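Local coordinates for protein CG8862 (Drosophila melanogaster, PDB 3ISM) that probably cleaves DNA and RNA as a magnesium-dependent mitochondrial endonuclease of the DNA/RNA non-specific family, at residues Asn47-Thr58 with Ser152-Tyr162. Numbering follows the deposited sequence. Where two conformers were deposited one is given.
Sequences NRVPHWVFEHLT and SNVYVCTGPLY
His56 swings its ring away from its own backbone N (chi1 158°) while Tyr155 sets its ring beside its backbone N (chi1 -62°), and the two lie side by side as an offset stack, centroids 4.5 Å apart and planes 14° from parallel. CD2 of His56 sits over one face of the tyrosine ring, toward its rim. From the imidazole edge, NE2 donates to Asn153 OD1 at 2.8 Å, with the acceptor almost exactly in the ring plane, while ND1 is hydrogen-bonded to Arg18; stack and bonds together fix the ring's rotation. Putting an alanine here would probably leave Asn153 OD1 without its donor and one face of Tyr155 without its stacking partner. Next along this face, Phe54 lays its ring against the neighbouring strand, CE1 3.5 Å from Cys157 CB and one face over Val156 O. The Cys157 sulfur meets the rings of Phe54 and Trp52 obliquely.

These are adjacent antiparallel strands in the middle of the large mixed sheet of this His-Me finger nuclease, flanked by strands 40-44 and 189-197. Val53-Thr158, Glu55-Val156 and Leu57-Val154 are the hydrogen-bonded pairs; Leu57 N reaches Val154 O at 2.7 Å. Their side chains occupy the other face, which probably looks toward the active site: the Thr158 side chain is about 6 Å from that of Glu141, a residue seen to bind magnesium in this protein. Here a water donates to Glu55 OE1 (2.7 Å) and Val156 O and accepts from Thr158 OG1, which also bonds Lys192; Glu55 OE2 is held by His108 and Asn107. Beyond the corner at His51, Pro160 packs CG 3.1 Å from Pro50 O, and a second water, donating to that same oxygen, accepts from Tyr162 OH at 2.7 Å.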
ATOM      1  N   ASN B  47       6.005  -3.658   2.427  1.00 31.81           N
ATOM      2  CA  ASN B  47       5.278  -4.139   3.595  1.00 31.27           C
ATOM      3  C   ASN B  47       5.978  -5.282   4.305  1.00 30.66           C
ATOM      4  O   ASN B  47       5.630  -5.632   5.431  1.00 31.12           O
ATOM      5  CB  ASN B  47       3.844  -4.493   3.202  1.00 31.17           C
ATOM      6  CG  ASN B  47       2.964  -3.237   3.049  1.00 32.62           C
ATOM      7  OD1 ASN B  47       3.102  -2.288   3.818  1.00 33.81           O
ATOM      8  ND2 ASN B  47       2.044  -3.249   2.082  1.00 32.48           N
ATOM      9  N   ARG B  48       6.997  -5.823   3.649  1.00 30.34           N
ATOM     10  CA  ARG B  48       7.822  -6.917   4.189  1.00 30.33           C
ATOM     11  C   ARG B  48       7.022  -8.221   4.400  1.00 30.06           C
ATOM     12  O   ARG B  48       7.319  -8.988   5.327  1.00 29.66           O
ATOM     13  CB  ARG B  48       8.585  -6.490   5.458  1.00 30.36           C
ATOM     14  CG  ARG B  48       9.839  -5.611   5.231  1.00 31.06           C
ATOM     15  CD  ARG B  48       9.485  -4.220   4.789  1.00 33.15           C
ATOM     16  NE  ARG B  48      10.277  -3.154   5.409  1.00 34.17           N
ATOM     17  CZ  ARG B  48      10.698  -2.065   4.762  1.00 33.03           C
ATOM     18  NH1 ARG B  48      10.446  -1.917   3.469  1.00 29.02           N
ATOM     19  NH2 ARG B  48      11.391  -1.127   5.403  1.00 33.83           N
ATOM     20  N   VAL B  49       6.022  -8.443   3.530  1.00 29.55           N
ATOM     21  CA  VAL B  49       5.171  -9.651   3.499  1.00 29.30           C
ATOM     22  C   VAL B  49       4.842  -9.946   2.022  1.00 30.03           C
ATOM     23  O   VAL B  49       5.154  -9.139   1.161  1.00 28.74           O
ATOM     24  CB  VAL B  49       3.829  -9.451   4.289  1.00 29.07           C
ATOM     25  CG1 VAL B  49       4.095  -9.075   5.736  1.00 29.54           C
ATOM     26  CG2 VAL B  49       2.943  -8.397   3.642  1.00 28.23           C
ATOM     27  N   PRO B  50       4.241 -11.122   1.714  1.00 30.21           N
ATOM     28  CA  PRO B  50       3.846 -11.292   0.312  1.00 30.28           C
ATOM     29  C   PRO B  50       2.761 -10.307  -0.166  1.00 30.14           C
ATOM     30  O   PRO B  50       1.961  -9.844   0.631  1.00 30.32           O
ATOM     31  CB  PRO B  50       3.267 -12.720   0.282  1.00 30.42           C
ATOM     32  CG  PRO B  50       3.850 -13.406   1.460  1.00 29.90           C
ATOM     33  CD  PRO B  50       3.967 -12.333   2.515  1.00 30.07           C
ATOM     34  N   HIS B  51       2.752  -9.985  -1.454  1.00 29.60           N
ATOM     35  CA  HIS B  51       1.511  -9.524  -2.084  1.00 29.72           C
ATOM     36  C   HIS B  51       0.561 -10.727  -2.171  1.00 28.68           C
ATOM     37  O   HIS B  51      -0.605 -10.605  -1.876  1.00 28.36           O
ATOM     38  CB  HIS B  51       1.744  -9.022  -3.502  1.00 29.68           C
ATOM     39  CG  HIS B  51       2.480  -7.718  -3.591  1.00 30.83           C
ATOM     40  ND1 HIS B  51       1.942  -6.526  -3.155  1.00 31.58           N
ATOM     41  CD2 HIS B  51       3.690  -7.411  -4.131  1.00 30.25           C
ATOM     42  CE1 HIS B  51       2.791  -5.541  -3.408  1.00 30.91           C
ATOM     43  NE2 HIS B  51       3.865  -6.054  -3.993  1.00 31.60           N
ATOM     44  N   TRP B  52       1.079 -11.866  -2.629  1.00 27.79           N
ATOM     45  CA  TRP B  52       0.286 -13.084  -2.822  1.00 27.56           C
ATOM     46  C   TRP B  52       1.202 -14.300  -2.905  1.00 27.86           C
ATOM     47  O   TRP B  52       2.416 -14.174  -3.170  1.00 27.49           O
ATOM     48  CB  TRP B  52      -0.606 -13.012  -4.089  1.00 27.21           C
ATOM     49  CG  TRP B  52       0.102 -12.661  -5.389  1.00 26.08           C
ATOM     50  CD1 TRP B  52       0.194 -11.427  -5.957  1.00 26.94           C
ATOM     51  CD2 TRP B  52       0.773 -13.560  -6.290  1.00 26.35           C
ATOM     52  NE1 TRP B  52       0.903 -11.486  -7.137  1.00 26.55           N
ATOM     53  CE2 TRP B  52       1.268 -12.785  -7.367  1.00 27.50           C
ATOM     54  CE3 TRP B  52       1.023 -14.932  -6.285  1.00 25.97           C
ATOM     55  CZ2 TRP B  52       1.997 -13.343  -8.423  1.00 26.34           C
ATOM     56  CZ3 TRP B  52       1.754 -15.490  -7.350  1.00 26.94           C
ATOM     57  CH2 TRP B  52       2.238 -14.691  -8.387  1.00 26.51           C
ATOM     58  N   VAL B  53       0.633 -15.477  -2.638  1.00 27.73           N
ATOM     59  CA  VAL B  53       1.287 -16.716  -3.024  1.00 27.60           C
ATOM     60  C   VAL B  53       0.292 -17.529  -3.871  1.00 27.81           C
ATOM     61  O   VAL B  53      -0.928 -17.302  -3.797  1.00 26.81           O
ATOM     62  CB  VAL B  53       1.756 -17.556  -1.810  1.00 28.00           C
ATOM     63  CG1 VAL B  53       2.762 -16.806  -0.970  1.00 27.60           C
ATOM     64  CG2 VAL B  53       0.561 -17.996  -0.961  1.00 28.17           C
ATOM     65  N   PHE B  54       0.819 -18.464  -4.662  1.00 27.19           N
ATOM     66  CA  PHE B  54      -0.012 -19.289  -5.508  1.00 27.76           C
ATOM     67  C   PHE B  54       0.374 -20.763  -5.356  1.00 27.39           C
ATOM     68  O   PHE B  54       1.557 -21.112  -5.278  1.00 27.17           O
ATOM     69  CB  PHE B  54       0.066 -18.853  -6.982  1.00 28.28           C
ATOM     70  CG  PHE B  54      -1.269 -18.851  -7.663  1.00 29.66           C
ATOM     71  CD1 PHE B  54      -1.957 -17.656  -7.858  1.00 31.36           C
ATOM     72  CD2 PHE B  54      -1.873 -20.049  -8.039  1.00 29.57           C
ATOM     73  CE1 PHE B  54      -3.226 -17.657  -8.453  1.00 33.12           C
ATOM     74  CE2 PHE B  54      -3.138 -20.057  -8.624  1.00 32.24           C
ATOM     75  CZ  PHE B  54      -3.822 -18.858  -8.823  1.00 30.52           C
ATOM     76  N   GLU B  55      -0.635 -21.620  -5.301  1.00 26.80           N
ATOM     77  CA  GLU B  55      -0.423 -23.051  -5.053  1.00 26.38           C
ATOM     78  C   GLU B  55      -1.325 -23.856  -5.967  1.00 26.05           C
ATOM     79  O   GLU B  55      -2.426 -23.429  -6.297  1.00 25.08           O
ATOM     80  CB  GLU B  55      -0.733 -23.407  -3.597  1.00 25.71           C
ATOM     81  CG  GLU B  55       0.167 -22.728  -2.527  1.00 26.34           C
ATOM     82  CD  GLU B  55      -0.392 -22.905  -1.101  1.00 26.83           C
ATOM     83  OE1 GLU B  55      -1.524 -22.441  -0.839  1.00 27.00           O
ATOM     84  OE2 GLU B  55       0.294 -23.503  -0.243  1.00 25.82           O
ATOM     85  N   HIS B  56      -0.835 -25.019  -6.384  1.00 26.10           N
ATOM     86  CA  HIS B  56      -1.639 -25.975  -7.104  1.00 25.99           C
ATOM     87  C   HIS B  56      -1.574 -27.274  -6.312  1.00 26.26           C
ATOM     88  O   HIS B  56      -0.530 -27.914  -6.255  1.00 26.40           O
ATOM     89  CB  HIS B  56      -1.135 -26.158  -8.547  1.00 25.57           C
ATOM     90  CG  HIS B  56      -1.547 -27.461  -9.172  1.00 24.71           C
ATOM     91  ND1 HIS B  56      -0.649 -28.305  -9.785  1.00 24.82           N
ATOM     92  CD2 HIS B  56      -2.753 -28.074  -9.251  1.00 22.96           C
ATOM     93  CE1 HIS B  56      -1.284 -29.383 -10.221  1.00 24.07           C
ATOM     94  NE2 HIS B  56      -2.562 -29.270  -9.905  1.00 24.63           N
ATOM     95  N   LEU B  57      -2.698 -27.640  -5.700  1.00 26.38           N
ATOM     96  CA  LEU B  57      -2.768 -28.788  -4.807  1.00 26.23           C
ATOM     97  C   LEU B  57      -3.450 -29.976  -5.475  1.00 26.16           C
ATOM     98  O   LEU B  57      -4.431 -29.820  -6.229  1.00 25.74           O
ATOM     99  CB  LEU B  57      -3.525 -28.441  -3.515  1.00 26.13           C
ATOM    100  CG  LEU B  57      -3.308 -27.075  -2.846  1.00 27.37           C
ATOM    101  CD1 LEU B  57      -4.153 -27.002  -1.560  1.00 27.86           C
ATOM    102  CD2 LEU B  57      -1.830 -26.780  -2.543  1.00 26.57           C
ATOM    103  N   THR B  58      -2.901 -31.157  -5.196  1.00 25.38           N
ATOM    104  CA  THR B  58      -3.537 -32.411  -5.507  1.00 25.67           C
ATOM    105  C   THR B  58      -3.658 -33.221  -4.208  1.00 25.55           C
ATOM    106  O   THR B  58      -3.079 -32.855  -3.172  1.00 25.41           O
ATOM    107  CB  THR B  58      -2.715 -33.220  -6.539  1.00 26.11           C
ATOM    108  OG1 THR B  58      -1.394 -33.425  -6.029  1.00 26.49           O
ATOM    109  CG2 THR B  58      -2.628 -32.476  -7.880  1.00 25.61           C
ATOM    110  N   SER B 152      -9.886 -32.983  -8.434  1.00 25.23           N
ATOM    111  CA  SER B 152      -8.578 -33.591  -8.663  0.50 25.21           C
ATOM    112  C   SER B 152      -7.436 -32.582  -8.558  1.00 24.99           C
ATOM    113  O   SER B 152      -6.314 -32.928  -8.165  1.00 25.43           O
ATOM    114  CB  SER B 152      -8.548 -34.247 -10.040  0.50 24.99           C
ATOM    115  OG  SER B 152      -9.274 -35.458 -10.045  0.50 25.86           O
ATOM    116  N   ASN B 153      -7.725 -31.341  -8.933  1.00 24.29           N
ATOM    117  CA  ASN B 153      -6.746 -30.279  -8.916  1.00 24.26           C
ATOM    118  C   ASN B 153      -7.376 -29.043  -8.304  1.00 24.48           C
ATOM    119  O   ASN B 153      -8.470 -28.629  -8.705  1.00 24.52           O
ATOM    120  CB  ASN B 153      -6.241 -29.988 -10.334  1.00 24.05           C
ATOM    121  CG  ASN B 153      -5.498 -31.175 -10.947  1.00 24.14           C
ATOM    122  OD1 ASN B 153      -4.299 -31.339 -10.726  1.00 23.28           O
ATOM    123  ND2 ASN B 153      -6.216 -32.015 -11.711  1.00 22.71           N
ATOM    124  N   VAL B 154      -6.705 -28.481  -7.307  1.00 24.45           N
ATOM    125  CA  VAL B 154      -7.198 -27.294  -6.610  1.00 24.67           C
ATOM    126  C   VAL B 154      -6.156 -26.185  -6.709  1.00 24.77           C
ATOM    127  O   VAL B 154      -5.021 -26.367  -6.266  1.00 24.96           O
ATOM    128  CB  VAL B 154      -7.502 -27.608  -5.119  1.00 24.80           C
ATOM    129  CG1 VAL B 154      -7.811 -26.336  -4.341  1.00 24.58           C
ATOM    130  CG2 VAL B 154      -8.653 -28.615  -5.003  1.00 23.14           C
ATOM    131  N   TYR B 155      -6.526 -25.055  -7.308  1.00 24.40           N
ATOM    132  CA  TYR B 155      -5.596 -23.934  -7.440  1.00 25.26           C
ATOM    133  C   TYR B 155      -6.006 -22.844  -6.472  1.00 26.01           C
ATOM    134  O   TYR B 155      -7.192 -22.522  -6.356  1.00 26.20           O
ATOM    135  CB  TYR B 155      -5.563 -23.394  -8.877  1.00 25.33           C
ATOM    136  CG  TYR B 155      -5.081 -24.386  -9.909  1.00 25.52           C
ATOM    137  CD1 TYR B 155      -3.781 -24.334 -10.403  1.00 25.32           C
ATOM    138  CD2 TYR B 155      -5.930 -25.374 -10.395  1.00 24.11           C
ATOM    139  CE1 TYR B 155      -3.334 -25.249 -11.357  1.00 25.68           C
ATOM    140  CE2 TYR B 155      -5.494 -26.290 -11.342  1.00 26.22           C
ATOM    141  CZ  TYR B 155      -4.202 -26.221 -11.816  1.00 25.63           C
ATOM    142  OH  TYR B 155      -3.797 -27.135 -12.758  1.00 28.34           O
ATOM    143  N   VAL B 156      -5.037 -22.291  -5.760  1.00 26.72           N
ATOM    144  CA  VAL B 156      -5.351 -21.336  -4.704  1.00 27.81           C
ATOM    145  C   VAL B 156      -4.343 -20.188  -4.600  1.00 28.47           C
ATOM    146  O   VAL B 156      -3.125 -20.396  -4.609  1.00 28.98           O
ATOM    147  CB  VAL B 156      -5.606 -22.048  -3.313  1.00 27.85           C
ATOM    148  CG1 VAL B 156      -4.463 -23.001  -2.970  1.00 27.95           C
ATOM    149  CG2 VAL B 156      -5.845 -21.029  -2.191  1.00 24.92           C
ATOM    150  N   CYS B 157      -4.892 -18.981  -4.540  1.00 28.92           N
ATOM    151  CA  CYS B 157      -4.145 -17.769  -4.288  1.00 28.94           C
ATOM    152  C   CYS B 157      -4.518 -17.214  -2.921  1.00 28.85           C
ATOM    153  O   CYS B 157      -5.701 -17.034  -2.607  1.00 28.72           O
ATOM    154  CB  CYS B 157      -4.456 -16.721  -5.356  1.00 29.11           C
ATOM    155  SG  CYS B 157      -3.445 -15.218  -5.202  1.00 30.74           S
ATOM    156  N   THR B 158      -3.495 -16.954  -2.114  1.00 28.88           N
ATOM    157  CA  THR B 158      -3.641 -16.520  -0.730  1.00 29.26           C
ATOM    158  C   THR B 158      -2.867 -15.216  -0.589  1.00 29.37           C
ATOM    159  O   THR B 158      -1.773 -15.108  -1.130  1.00 29.74           O
ATOM    160  CB  THR B 158      -3.016 -17.575   0.230  1.00 29.29           C
ATOM    161  OG1 THR B 158      -3.660 -18.849   0.049  1.00 29.62           O
ATOM    162  CG2 THR B 158      -3.144 -17.133   1.683  1.00 29.09           C
ATOM    163  N   GLY B 159      -3.412 -14.230   0.126  1.00 29.67           N
ATOM    164  CA  GLY B 159      -2.698 -12.959   0.316  1.00 29.22           C
ATOM    165  C   GLY B 159      -3.336 -12.023   1.334  1.00 29.59           C
ATOM    166  O   GLY B 159      -4.429 -12.274   1.812  1.00 29.60           O
ATOM    167  N   PRO B 160      -2.621 -10.943   1.693  1.00 29.82           N
ATOM    168  CA  PRO B 160      -3.080  -9.924   2.620  1.00 29.86           C
ATOM    169  C   PRO B 160      -3.922  -8.825   1.980  1.00 30.06           C
ATOM    170  O   PRO B 160      -3.823  -8.573   0.763  1.00 30.10           O
ATOM    171  CB  PRO B 160      -1.771  -9.334   3.138  1.00 29.96           C
ATOM    172  CG  PRO B 160      -0.827  -9.454   1.988  1.00 30.87           C
ATOM    173  CD  PRO B 160      -1.224 -10.714   1.263  1.00 29.57           C
ATOM    174  N   LEU B 161      -4.744  -8.199   2.806  1.00 29.74           N
ATOM    175  CA  LEU B 161      -5.513  -7.009   2.446  1.00 30.45           C
ATOM    176  C   LEU B 161      -5.338  -5.981   3.554  1.00 30.77           C
ATOM    177  O   LEU B 161      -5.030  -6.329   4.694  1.00 30.31           O
ATOM    178  CB  LEU B 161      -7.013  -7.314   2.317  1.00 30.09           C
ATOM    179  CG  LEU B 161      -7.463  -8.294   1.239  1.00 29.28           C
ATOM    180  CD1 LEU B 161      -8.922  -8.742   1.459  1.00 26.53           C
ATOM    181  CD2 LEU B 161      -7.264  -7.688  -0.130  1.00 28.70           C
ATOM    182  N   TYR B 162      -5.552  -4.714   3.200  1.00 31.10           N
ATOM    183  CA  TYR B 162      -5.418  -3.601   4.115  1.00 30.57           C
ATOM    184  C   TYR B 162      -6.635  -2.720   3.846  1.00 31.03           C
ATOM    185  O   TYR B 162      -6.578  -1.795   3.023  1.00 31.74           O
ATOM    186  CB  TYR B 162      -4.099  -2.858   3.859  1.00 30.15           C
ATOM    187  CG  TYR B 162      -2.874  -3.766   3.729  1.00 31.04           C
ATOM    188  CD1 TYR B 162      -2.055  -4.024   4.827  1.00 28.60           C
ATOM    189  CD2 TYR B 162      -2.542  -4.353   2.505  1.00 30.00           C
ATOM    190  CE1 TYR B 162      -0.954  -4.851   4.712  1.00 28.97           C
ATOM    191  CE2 TYR B 162      -1.446  -5.180   2.379  1.00 29.43           C
ATOM    192  CZ  TYR B 162      -0.663  -5.435   3.489  1.00 30.68           C
ATOM    193  OH  TYR B 162       0.434  -6.255   3.372  1.00 31.19           O
TER
HETATM  194  O   HOH W   1       1.166  -7.013   0.880  1.00 19.91           O
HETATM  195  O   HOH W   2      -2.778  -9.158  -1.615  1.00 23.15           O
HETATM  196  O   HOH W   3      -2.295 -20.126  -1.986  1.00 22.70           O